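Local coordinates for cobalamin biosynthesis protein CobN (Mycobacterium tuberculosis, PDB 7C6O) that probably serves as the large, catalytic subunit of cobaltochelatase, the enzyme that inserts cobalt into the corrin ring during cobalamin biosynthesis, at residues A[183-189]-A[216-221]. Numbering follows the deposited sequence.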
# COMPACT_ATOMS: atom_id res chain seq x y z
N ASP A 183 -6.04 -28.24 30.65
CA ASP A 183 -4.75 -27.58 30.72
C ASP A 183 -3.66 -28.57 30.32
O ASP A 183 -3.42 -29.55 31.03
CB ASP A 183 -4.50 -27.03 32.12
CG ASP A 183 -3.33 -26.07 32.19
OD1 ASP A 183 -2.42 -26.17 31.34
OD2 ASP A 183 -3.32 -25.21 33.09
N ALA A 184 -3.01 -28.32 29.19
CA ALA A 184 -1.94 -29.18 28.72
C ALA A 184 -0.64 -28.99 29.50
O ALA A 184 0.29 -29.78 29.31
CB ALA A 184 -1.68 -28.95 27.23
N GLY A 185 -0.57 -27.97 30.35
CA GLY A 185 0.61 -27.77 31.17
C GLY A 185 1.78 -27.12 30.47
O GLY A 185 2.92 -27.29 30.92
N LYS A 186 1.55 -26.38 29.40
CA LYS A 186 2.63 -25.68 28.71
C LYS A 186 3.09 -24.48 29.53
O LYS A 186 2.35 -23.92 30.34
CB LYS A 186 2.18 -25.24 27.32
CG LYS A 186 1.69 -26.37 26.44
CD LYS A 186 2.79 -27.38 26.16
CE LYS A 186 2.27 -28.55 25.34
NZ LYS A 186 3.35 -29.51 24.99
N THR A 187 4.35 -24.09 29.32
CA THR A 187 4.98 -23.04 30.11
C THR A 187 5.33 -21.80 29.29
O THR A 187 5.96 -20.88 29.82
CB THR A 187 6.23 -23.57 30.81
OG1 THR A 187 7.11 -24.16 29.84
CG2 THR A 187 5.85 -24.63 31.85
N GLY A 188 4.94 -21.75 28.02
CA GLY A 188 5.25 -20.61 27.19
C GLY A 188 4.31 -19.45 27.43
O GLY A 188 3.59 -19.38 28.43
N PRO A 189 4.30 -18.49 26.50
CA PRO A 189 3.45 -17.32 26.66
C PRO A 189 1.98 -17.66 26.49
O PRO A 189 1.61 -18.62 25.81
CB PRO A 189 3.92 -16.37 25.55
CG PRO A 189 4.47 -17.28 24.51
CD PRO A 189 5.08 -18.44 25.25
N GLU A 216 -0.58 -24.79 21.56
CA GLU A 216 0.07 -25.75 22.45
C GLU A 216 1.25 -26.42 21.78
O GLU A 216 2.30 -26.62 22.40
CB GLU A 216 -0.96 -26.78 22.94
CG GLU A 216 -1.90 -26.23 24.00
CD GLU A 216 -3.22 -26.99 24.10
OE1 GLU A 216 -3.56 -27.74 23.16
OE2 GLU A 216 -3.91 -26.82 25.13
N ASP A 217 1.11 -26.77 20.49
CA ASP A 217 2.23 -27.36 19.76
C ASP A 217 3.43 -26.41 19.71
O ASP A 217 4.58 -26.87 19.73
CB ASP A 217 1.81 -27.72 18.34
CG ASP A 217 0.81 -28.86 18.30
OD1 ASP A 217 0.63 -29.52 19.34
OD2 ASP A 217 0.20 -29.09 17.23
N ALA A 218 3.18 -25.11 19.66
CA ALA A 218 4.24 -24.11 19.69
C ALA A 218 4.73 -23.81 21.10
O ALA A 218 5.57 -22.93 21.28
CB ALA A 218 3.76 -22.81 19.03
N GLY A 219 4.21 -24.51 22.11
CA GLY A 219 4.65 -24.33 23.47
C GLY A 219 3.92 -23.26 24.25
O GLY A 219 4.30 -22.99 25.39
N GLY A 220 2.88 -22.65 23.67
CA GLY A 220 2.15 -21.60 24.34
C GLY A 220 0.95 -22.11 25.12
O GLY A 220 0.58 -23.28 25.06
N ARG A 221 0.34 -21.18 25.86
CA ARG A 221 -0.85 -21.47 26.65
C ARG A 221 -2.05 -20.78 26.03
O ARG A 221 -2.17 -19.55 26.14
CB ARG A 221 -0.66 -21.02 28.10
CG ARG A 221 0.51 -21.69 28.82
CD ARG A 221 0.65 -21.19 30.25
NE ARG A 221 -0.56 -21.40 31.04
CZ ARG A 221 -0.90 -22.57 31.59
NH1 ARG A 221 -0.12 -23.63 31.44
NH2 ARG A 221 -2.03 -22.66 32.28
O HOH W 1 -3.37 -25.80 27.39
O HOH W 2 6.10 -25.07 26.91
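Arg221 bends at chi3 (58°), which turns its guanidinium back toward the 183-189 loop, and Asp183 reaches it with CG anti to the backbone N (chi1 -167°). Arg221 NH2 donates to Asp183 OD2 at 3.0 Å, on the syn side but clearly tilted out of the carboxylate plane, forming a salt bridge. The two planes are 54° apart, and the second bond, NH1 to OD1, is weak. NH1 spends its straighter bond on Lys186 O, 2.7 Å away and in the carbonyl plane. Asp183 OD1 accepts from Gly185 N at 2.8 Å, closing an Asx turn.

Lys186 bends at chi2 and lies over the end of helix 206-217. Its CB is 3.4 Å from Gly220 O, which is buried beneath it without a hydrogen-bond partner, and its CE 3.5 Å from Glu216 O. The helix stops in a Schellman motif at Gly219, whose O takes a weak bond from Gly188 N and one from a water held by Thr187 N. Glu216 OE2 pairs with Arg181.

Arg221 N donates to Pro189 O at 2.9 Å, where parallel strands 190-196 and 221-227 begin side by side. Pro189 packs on helix 343-361. The loop entering the first strand of this beta-alpha-beta crossover thus meets the helix end and the second strand's start. Arg221 ties the loop by charge and by a carbonyl, so its guanidinium is probably well fixed, although Asp183 is exposed.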